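Local coordinates for protein carbohydrate kinase, pfkB family (Enterococcus faecalis, PDB 3KTN) that probably phosphorylates a sugar acid such as 2-keto-3-deoxygluconate, as a magnesium-binding carbohydrate kinase of the PfkB (ribokinase-like) family, at residues A[131-136]-A[151-156]; A[186-191]-A[231-236]; A[203-208]-A[223-228]. One frame throughout, in Å; residues are numbered along the deposited sequence.

Interaction 1. Residues A[131-136]-A[151-156]; sequences DMVHIC and LILAQK
V133 and I135 of strand 132-135 face L153 and A154 of helix 144-159. The axes of strand 132-135 and of helix segment 151-156 come within 9.6 Å and run nearly antiparallel, at 155°. The closest CA pair is I135 with A154, 7.5 Å apart. This is the strand-helix packing of a Rossmann-like alpha/beta layer. The strand is one of the inner parallel strands of the large mixed sheet, and the helix belongs to the crossover from it to its parallel neighbour, strand 163-167.

I135 reaches the helix with the end of its longer branch. CD1 meets CB of A154 at 3.5 Å, a tight carbon pair, and also lies 3.6 Å from A154 CA. Its chain is extended at chi2 (180°), which carries CD1 out to the helix backbone. The same CD1 touches L153 CG at 4.2 Å. V133 uses one branch: its CG2 lies 4.0 Å from L153 CD2, and the two side chains lie alongside each other, running opposite ways. L153 also packs on F123 and L127 of helix 123-127. I190 of helix 177-190 covers both I135 and A154.

All four touching residues are buried and meet through carbon alone. The contact therefore rests on dispersion and exclusion of water, and the small A154 lets the isoleucine tip come close to the helix.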
loop_
_atom_site.group_PDB
_atom_site.type_symbol
_atom_site.label_atom_id
_atom_site.label_comp_id
_atom_site.label_asym_id
_atom_site.label_seq_id
_atom_site.Cartn_x
_atom_site.Cartn_y
_atom_site.Cartn_z
ATOM N N ASP A 131 30.147 -5.909 29.629
ATOM C CA ASP A 131 31.572 -5.594 29.599
ATOM C C ASP A 131 31.789 -4.176 29.089
ATOM O O ASP A 131 32.838 -3.571 29.321
ATOM C CB ASP A 131 32.313 -6.554 28.676
ATOM C CG ASP A 131 32.012 -7.998 28.976
ATOM O OD1 ASP A 131 32.237 -8.424 30.129
ATOM O OD2 ASP A 131 31.554 -8.710 28.054
HETATM N N MSE A 132 30.792 -3.653 28.388
HETATM C CA MSE A 132 30.878 -2.317 27.821
HETATM C C MSE A 132 29.513 -1.644 27.847
HETATM O O MSE A 132 28.488 -2.304 27.690
HETATM C CB MSE A 132 31.383 -2.415 26.381
HETATM C CG MSE A 132 31.608 -1.085 25.679
HETATM SE SE MSE A 132 32.259 -1.345 23.863
HETATM C CE MSE A 132 34.123 -1.661 24.235
ATOM N N VAL A 133 29.500 -0.335 28.059
ATOM C CA VAL A 133 28.250 0.406 28.089
ATOM C C VAL A 133 28.395 1.705 27.308
ATOM O O VAL A 133 29.339 2.471 27.518
ATOM C CB VAL A 133 27.806 0.726 29.538
ATOM C CG1 VAL A 133 28.886 1.505 30.262
ATOM C CG2 VAL A 133 26.509 1.517 29.522
ATOM N N HIS A 134 27.462 1.937 26.389
ATOM C CA HIS A 134 27.477 3.145 25.583
ATOM C C HIS A 134 26.424 4.110 26.096
ATOM O O HIS A 134 25.246 3.770 26.186
ATOM C CB HIS A 134 27.206 2.818 24.113
ATOM C CG HIS A 134 27.229 4.020 23.223
ATOM N ND1 HIS A 134 26.207 4.944 23.195
ATOM C CD2 HIS A 134 28.178 4.481 22.375
ATOM C CE1 HIS A 134 26.526 5.925 22.372
ATOM N NE2 HIS A 134 27.719 5.670 21.861
ATOM N N ILE A 135 26.862 5.312 26.439
ATOM C CA ILE A 135 25.973 6.342 26.948
ATOM C C ILE A 135 25.693 7.308 25.808
ATOM O O ILE A 135 26.591 8.005 25.340
ATOM C CB ILE A 135 26.626 7.074 28.144
ATOM C CG1 ILE A 135 26.878 6.066 29.273
ATOM C CG2 ILE A 135 25.731 8.199 28.629
ATOM C CD1 ILE A 135 27.531 6.653 30.516
ATOM N N CYS A 136 24.441 7.329 25.357
ATOM C CA CYS A 136 24.041 8.180 24.244
ATOM C C CYS A 136 24.089 9.650 24.609
ATOM O O CYS A 136 23.467 10.081 25.578
ATOM C CB CYS A 136 22.634 7.806 23.773
ATOM S SG CYS A 136 22.451 6.057 23.306
ATOM N N LEU A 151 25.294 10.515 33.915
ATOM C CA LEU A 151 26.513 10.793 34.672
ATOM C C LEU A 151 26.755 9.729 35.739
ATOM O O LEU A 151 27.866 9.215 35.878
ATOM C CB LEU A 151 26.422 12.183 35.307
ATOM C CG LEU A 151 26.359 13.299 34.256
ATOM C CD1 LEU A 151 26.084 14.640 34.905
ATOM C CD2 LEU A 151 27.668 13.328 33.490
ATOM N N ILE A 152 25.711 9.388 36.483
ATOM C CA ILE A 152 25.827 8.369 37.519
ATOM C C ILE A 152 26.230 7.029 36.916
ATOM O O ILE A 152 27.062 6.310 37.474
ATOM C CB ILE A 152 24.497 8.210 38.280
ATOM C CG1 ILE A 152 24.296 9.418 39.201
ATOM C CG2 ILE A 152 24.480 6.897 39.056
ATOM C CD1 ILE A 152 22.973 9.418 39.950
ATOM N N LEU A 153 25.645 6.692 35.772
ATOM C CA LEU A 153 25.960 5.431 35.112
ATOM C C LEU A 153 27.419 5.375 34.676
ATOM O O LEU A 153 28.073 4.341 34.811
ATOM C CB LEU A 153 25.056 5.222 33.895
ATOM C CG LEU A 153 25.395 4.031 32.995
ATOM C CD1 LEU A 153 25.456 2.752 33.815
ATOM C CD2 LEU A 153 24.339 3.918 31.899
ATOM N N ALA A 154 27.919 6.484 34.142
ATOM C CA ALA A 154 29.302 6.553 33.686
ATOM C C ALA A 154 30.246 6.355 34.872
ATOM O O ALA A 154 31.179 5.554 34.806
ATOM C CB ALA A 154 29.568 7.899 33.014
ATOM N N GLN A 155 29.995 7.086 35.954
ATOM C CA GLN A 155 30.812 6.980 37.165
ATOM C C GLN A 155 30.813 5.539 37.651
ATOM O O GLN A 155 31.864 4.973 37.947
ATOM C CB GLN A 155 30.251 7.882 38.266
ATOM C CG GLN A 155 30.479 9.362 38.037
ATOM C CD GLN A 155 29.542 10.222 38.859
ATOM O OE1 GLN A 155 29.192 9.872 39.987
ATOM N NE2 GLN A 155 29.139 11.359 38.303
ATOM N N LYS A 156 29.625 4.949 37.726
ATOM C CA LYS A 156 29.485 3.569 38.172
ATOM C C LYS A 156 30.231 2.618 37.239
ATOM O O LYS A 156 31.012 1.780 37.694
ATOM C CB LYS A 156 28.004 3.193 38.238
ATOM C CG LYS A 156 27.538 2.775 39.619
ATOM C CD LYS A 156 26.228 3.452 39.999
ATOM C CE LYS A 156 25.771 3.016 41.383
ATOM N NZ LYS A 156 24.569 3.760 41.852
#

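Interaction 2. Residues A[186-191]-A[231-236]; sequences QYERIL and SQYNLE
L191 lies over one face of the Y233 ring, just where helix 218-233 ends in a Schellman motif. In that motif N234, with positive phi, is the C-prime residue; L235 N pairs with M230 O, and the bond from N234 N to S231 O is weak. The contact joins this helix end to the end of helix 177-190, in the alpha/beta fold of the PfkB kinases.

The leucine and tyrosine side chains cross at a slant. In Y233, CG sits opposite the carbonyl carbon and beside the backbone N (chi1 -64°), which helps bring the ring face to L191. L191 CB makes a CH-pi contact over that face, 16° off the ring normal. Its nearest ring atom is Y233 CD1, at 3.6 Å. L191 CD1 lies on the same side of the ring plane, 4.0 Å from Y233 CE2. Q232 CG lies more loosely on the opposite face, toward the rim.

The ring hydroxyl points toward E188. It meets the aliphatic part of that side chain, whose carboxylate plane is turned 45° from the ring. F229 also packs against Y233, L191 and L235. Two residues after Y233, L235 CD2 touches the backbone of the other segment, 3.8 Å from L191 O.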
loop_
_atom_site.group_PDB
_atom_site.type_symbol
_atom_site.label_atom_id
_atom_site.label_comp_id
_atom_site.label_asym_id
_atom_site.label_seq_id
_atom_site.Cartn_x
_atom_site.Cartn_y
_atom_site.Cartn_z
ATOM N N GLN A 186 28.207 19.896 30.611
ATOM C CA GLN A 186 27.740 18.533 30.828
ATOM C C GLN A 186 28.669 17.508 30.197
ATOM O O GLN A 186 28.918 16.455 30.773
ATOM C CB GLN A 186 26.320 18.380 30.290
ATOM C CG GLN A 186 25.429 19.558 30.658
ATOM C CD GLN A 186 25.523 19.933 32.132
ATOM O OE1 GLN A 186 25.288 21.081 32.504
ATOM N NE2 GLN A 186 25.853 18.961 32.975
ATOM N N TYR A 187 29.193 17.817 29.018
ATOM C CA TYR A 187 30.110 16.904 28.350
ATOM C C TYR A 187 31.422 16.819 29.132
ATOM O O TYR A 187 32.001 15.738 29.287
ATOM C CB TYR A 187 30.373 17.380 26.915
ATOM C CG TYR A 187 29.293 16.985 25.919
ATOM C CD1 TYR A 187 27.939 17.166 26.209
ATOM C CD2 TYR A 187 29.628 16.437 24.683
ATOM C CE1 TYR A 187 26.947 16.808 25.290
ATOM C CE2 TYR A 187 28.644 16.076 23.757
ATOM C CZ TYR A 187 27.308 16.265 24.068
ATOM O OH TYR A 187 26.340 15.912 23.152
ATOM N N GLU A 188 31.886 17.960 29.638
ATOM C CA GLU A 188 33.130 17.986 30.401
ATOM C C GLU A 188 33.001 17.119 31.646
ATOM O O GLU A 188 33.980 16.551 32.119
ATOM C CB GLU A 188 33.495 19.428 30.773
ATOM C CG GLU A 188 33.691 20.307 29.546
ATOM C CD GLU A 188 34.148 21.718 29.866
ATOM O OE1 GLU A 188 33.641 22.310 30.846
ATOM O OE2 GLU A 188 35.004 22.243 29.119
ATOM N N ARG A 189 31.779 16.987 32.152
ATOM C CA ARG A 189 31.535 16.178 33.338
ATOM C C ARG A 189 31.596 14.676 33.075
ATOM O O ARG A 189 32.054 13.914 33.928
ATOM C CB ARG A 189 30.178 16.534 33.947
ATOM C CG ARG A 189 30.077 17.975 34.412
ATOM C CD ARG A 189 28.676 18.313 34.884
ATOM N NE ARG A 189 28.267 17.502 36.027
ATOM C CZ ARG A 189 27.089 17.620 36.630
ATOM N NH1 ARG A 189 26.208 18.516 36.195
ATOM N NH2 ARG A 189 26.788 16.850 37.667
ATOM N N ILE A 190 31.148 14.242 31.898
ATOM C CA ILE A 190 31.156 12.809 31.595
ATOM C C ILE A 190 32.424 12.330 30.900
ATOM O O ILE A 190 32.849 11.191 31.096
ATOM C CB ILE A 190 29.937 12.399 30.719
ATOM C CG1 ILE A 190 29.780 10.875 30.728
ATOM C CG2 ILE A 190 30.134 12.885 29.285
ATOM C CD1 ILE A 190 28.529 10.367 30.015
ATOM N N LEU A 191 33.032 13.195 30.098
ATOM C CA LEU A 191 34.245 12.832 29.371
ATOM C C LEU A 191 35.346 12.170 30.202
ATOM O O LEU A 191 36.039 11.278 29.713
ATOM C CB LEU A 191 34.793 14.059 28.640
ATOM C CG LEU A 191 33.998 14.385 27.366
ATOM C CD1 LEU A 191 34.359 15.762 26.829
ATOM C CD2 LEU A 191 34.287 13.305 26.333
ATOM N N SER A 231 44.335 13.025 25.502
ATOM C CA SER A 231 45.201 12.818 26.657
ATOM C C SER A 231 44.635 13.530 27.875
ATOM O O SER A 231 44.802 13.072 29.002
ATOM C CB SER A 231 46.625 13.301 26.358
ATOM O OG SER A 231 46.631 14.644 25.913
ATOM N N GLN A 232 43.949 14.646 27.648
ATOM C CA GLN A 232 43.348 15.392 28.743
ATOM C C GLN A 232 42.327 14.554 29.515
ATOM O O GLN A 232 42.192 14.693 30.732
ATOM C CB GLN A 232 42.649 16.636 28.221
ATOM C CG GLN A 232 41.991 17.436 29.315
ATOM C CD GLN A 232 41.151 18.554 28.769
ATOM O OE1 GLN A 232 41.492 19.148 27.752
ATOM N NE2 GLN A 232 40.051 18.861 29.446
ATOM N N TYR A 233 41.597 13.697 28.809
ATOM C CA TYR A 233 40.601 12.851 29.455
ATOM C C TYR A 233 41.077 11.411 29.440
ATOM O O TYR A 233 40.371 10.502 29.872
ATOM C CB TYR A 233 39.262 12.980 28.733
ATOM C CG TYR A 233 38.663 14.366 28.814
ATOM C CD1 TYR A 233 38.036 14.807 29.979
ATOM C CD2 TYR A 233 38.732 15.241 27.732
ATOM C CE1 TYR A 233 37.488 16.085 30.062
ATOM C CE2 TYR A 233 38.188 16.523 27.806
ATOM C CZ TYR A 233 37.568 16.936 28.973
ATOM O OH TYR A 233 37.022 18.198 29.045
ATOM N N ASN A 234 42.295 11.224 28.940
ATOM C CA ASN A 234 42.919 9.912 28.840
ATOM C C ASN A 234 42.050 8.916 28.073
ATOM O O ASN A 234 41.961 7.738 28.425
ATOM C CB ASN A 234 43.247 9.372 30.238
ATOM C CG ASN A 234 44.142 8.147 30.191
ATOM O OD1 ASN A 234 45.060 8.064 29.373
ATOM N ND2 ASN A 234 43.888 7.192 31.079
ATOM N N LEU A 235 41.420 9.404 27.008
ATOM C CA LEU A 235 40.563 8.574 26.170
ATOM C C LEU A 235 41.405 7.533 25.453
ATOM O O LEU A 235 42.581 7.763 25.166
ATOM C CB LEU A 235 39.841 9.438 25.136
ATOM C CG LEU A 235 38.999 10.577 25.709
ATOM C CD1 LEU A 235 38.411 11.397 24.574
ATOM C CD2 LEU A 235 37.902 10.010 26.602
ATOM N N GLU A 236 40.796 6.387 25.162
ATOM C CA GLU A 236 41.479 5.303 24.471
ATOM C C GLU A 236 41.304 5.403 22.951
ATOM O O GLU A 236 42.269 5.244 22.195
ATOM C CB GLU A 236 40.946 3.961 24.977
ATOM C CG GLU A 236 41.602 2.751 24.363
ATOM C CD GLU A 236 41.077 1.468 24.955
ATOM O OE1 GLU A 236 40.202 1.545 25.842
ATOM O OE2 GLU A 236 41.536 0.381 24.541
#

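Interaction 3. Residues A[203-208]-A[223-228]; sequences DLVELL and TELIQR
V205 and L225 make the tight part of this contact. V205 CG2 comes to 3.6 Å from L225 CD2, and the two side chains cross at about a right angle. In L225, CG is anti to the backbone N (chi1 169°), a setting that places CD2 against V205. L204 and I226 meet less closely. L204 CD1 lies 3.9 Å from I226 CG1, again with the side chains at about a right angle. L204, L225 and I226 are buried, while V205 is partly exposed.

The contact packs the short helix 201-206 against helix 218-233. Both belong to the alpha/beta part of the PfkB fold and lie in the connection between strands 196-198 and 237-245 of the main sheet. F229, one residue beyond segment 223-228, also packs on L204 and L208, and F210 covers L225. At the end of the short helix, D203 O accepts backbone bonds from both L207 N and L208 N.

The outer side is polar and is built within helix 218-233. E224 and R228, both partly exposed, form a salt bridge one turn apart, with R228 NH1 2.9 Å from E224 OE1. As a hydrogen bond it is weak, bent to 125° at the hydrogen. E224 OE2 lies in the guanidinium plane, at its edge. L225 CD1 lies over one guanidinium face, near its rim. R228 NH2 is held by the carbonyl of I211.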
loop_
_atom_site.group_PDB
_atom_site.type_symbol
_atom_site.label_atom_id
_atom_site.label_comp_id
_atom_site.label_asym_id
_atom_site.label_seq_id
_atom_site.Cartn_x
_atom_site.Cartn_y
_atom_site.Cartn_z
ATOM N N ASP A 203 33.409 19.520 16.725
ATOM C CA ASP A 203 32.798 19.433 18.047
ATOM C C ASP A 203 33.780 19.982 19.074
ATOM O O ASP A 203 33.420 20.796 19.926
ATOM C CB ASP A 203 32.444 17.985 18.408
ATOM C CG ASP A 203 31.217 17.476 17.670
ATOM O OD1 ASP A 203 30.194 18.193 17.648
ATOM O OD2 ASP A 203 31.272 16.353 17.128
ATOM N N LEU A 204 35.026 19.532 18.983
ATOM C CA LEU A 204 36.064 19.966 19.904
ATOM C C LEU A 204 36.220 21.483 19.883
ATOM O O LEU A 204 36.261 22.123 20.931
ATOM C CB LEU A 204 37.392 19.297 19.545
ATOM C CG LEU A 204 37.308 17.772 19.455
ATOM C CD1 LEU A 204 38.674 17.194 19.121
ATOM C CD2 LEU A 204 36.795 17.212 20.773
ATOM N N VAL A 205 36.279 22.054 18.686
ATOM C CA VAL A 205 36.440 23.493 18.530
ATOM C C VAL A 205 35.183 24.301 18.859
ATOM O O VAL A 205 35.209 25.176 19.729
ATOM C CB VAL A 205 36.893 23.837 17.089
ATOM C CG1 VAL A 205 36.932 25.345 16.894
ATOM C CG2 VAL A 205 38.266 23.234 16.821
ATOM N N GLU A 206 34.087 24.002 18.171
ATOM C CA GLU A 206 32.836 24.726 18.369
ATOM C C GLU A 206 32.073 24.457 19.655
ATOM O O GLU A 206 31.372 25.340 20.149
ATOM C CB GLU A 206 31.898 24.478 17.191
ATOM C CG GLU A 206 32.318 25.170 15.915
ATOM C CD GLU A 206 31.356 24.900 14.782
ATOM O OE1 GLU A 206 30.133 25.064 14.996
ATOM O OE2 GLU A 206 31.821 24.530 13.682
ATOM N N LEU A 207 32.181 23.250 20.198
ATOM C CA LEU A 207 31.455 22.944 21.424
ATOM C C LEU A 207 32.332 22.993 22.667
ATOM O O LEU A 207 31.985 23.642 23.653
ATOM C CB LEU A 207 30.791 21.567 21.328
ATOM C CG LEU A 207 30.076 21.125 22.610
ATOM C CD1 LEU A 207 28.968 22.112 22.944
ATOM C CD2 LEU A 207 29.515 19.722 22.438
ATOM N N LEU A 208 33.465 22.302 22.614
ATOM C CA LEU A 208 34.379 22.249 23.742
ATOM C C LEU A 208 35.343 23.433 23.777
ATOM O O LEU A 208 36.259 23.472 24.594
ATOM C CB LEU A 208 35.153 20.931 23.715
ATOM C CG LEU A 208 34.285 19.671 23.792
ATOM C CD1 LEU A 208 35.172 18.447 23.816
ATOM C CD2 LEU A 208 33.408 19.711 25.034
ATOM N N THR A 223 45.759 16.551 14.019
ATOM C CA THR A 223 46.132 15.517 14.974
ATOM C C THR A 223 46.530 16.081 16.343
ATOM O O THR A 223 46.181 15.513 17.381
ATOM C CB THR A 223 47.303 14.667 14.434
ATOM O OG1 THR A 223 46.949 14.118 13.158
ATOM C CG2 THR A 223 47.625 13.532 15.391
ATOM N N GLU A 224 47.259 17.195 16.347
ATOM C CA GLU A 224 47.699 17.816 17.596
ATOM C C GLU A 224 46.501 18.169 18.472
ATOM O O GLU A 224 46.492 17.884 19.668
ATOM C CB GLU A 224 48.519 19.082 17.302
ATOM C CG GLU A 224 49.286 19.659 18.494
ATOM C CD GLU A 224 48.400 20.345 19.526
ATOM O OE1 GLU A 224 47.549 21.175 19.139
ATOM O OE2 GLU A 224 48.563 20.063 20.730
ATOM N N LEU A 225 45.495 18.790 17.870
ATOM C CA LEU A 225 44.298 19.176 18.603
ATOM C C LEU A 225 43.547 17.981 19.192
ATOM O O LEU A 225 43.164 17.997 20.364
ATOM C CB LEU A 225 43.362 19.969 17.690
ATOM C CG LEU A 225 41.946 20.238 18.209
ATOM C CD1 LEU A 225 41.991 20.719 19.645
ATOM C CD2 LEU A 225 41.276 21.271 17.325
ATOM N N ILE A 226 43.352 16.944 18.385
ATOM C CA ILE A 226 42.620 15.757 18.818
ATOM C C ILE A 226 43.330 14.910 19.869
ATOM O O ILE A 226 42.714 14.491 20.851
ATOM C CB ILE A 226 42.261 14.868 17.599
ATOM C CG1 ILE A 226 41.268 15.612 16.708
ATOM C CG2 ILE A 226 41.678 13.537 18.062
ATOM C CD1 ILE A 226 40.941 14.904 15.418
ATOM N N GLN A 227 44.614 14.646 19.676
ATOM C CA GLN A 227 45.338 13.839 20.650
ATOM C C GLN A 227 45.549 14.610 21.949
ATOM O O GLN A 227 45.815 14.018 22.994
ATOM C CB GLN A 227 46.668 13.366 20.066
ATOM C CG GLN A 227 46.477 12.491 18.843
ATOM C CD GLN A 227 47.762 11.877 18.347
ATOM O OE1 GLN A 227 48.739 12.582 18.090
ATOM N NE2 GLN A 227 47.771 10.557 18.201
ATOM N N ARG A 228 45.404 15.929 21.878
ATOM C CA ARG A 228 45.547 16.783 23.048
ATOM C C ARG A 228 44.266 16.589 23.867
ATOM O O ARG A 228 44.311 16.355 25.078
ATOM C CB ARG A 228 45.682 18.245 22.608
ATOM C CG ARG A 228 46.461 19.137 23.562
ATOM C CD ARG A 228 46.671 20.516 22.942
ATOM N NE ARG A 228 45.463 21.334 22.996
ATOM C CZ ARG A 228 45.175 22.309 22.139
ATOM N NH1 ARG A 228 46.004 22.592 21.144
ATOM N NH2 ARG A 228 44.063 23.017 22.289
#

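How the interactions relate
Interactions 1 and 2 are joined through helix 177-190. Their centres are 13 Å apart, and they touch where L151 CD2 lies 3.7 Å from I190 CB. Interactions 2 and 3 share helix 218-233 and have centres 12 Å apart. They touch where Y187 CE2 lies 4.0 Å from L207 CD2. Along the chain, both segments of interaction 3 fall between those of interaction 2. Interactions 1 and 3 do not touch: their centres are 22 Å apart and their nearest atoms about 12 Å. All three contacts lie away from the magnesium site at D274 and I276, so they are packing in the alpha/beta scaffold.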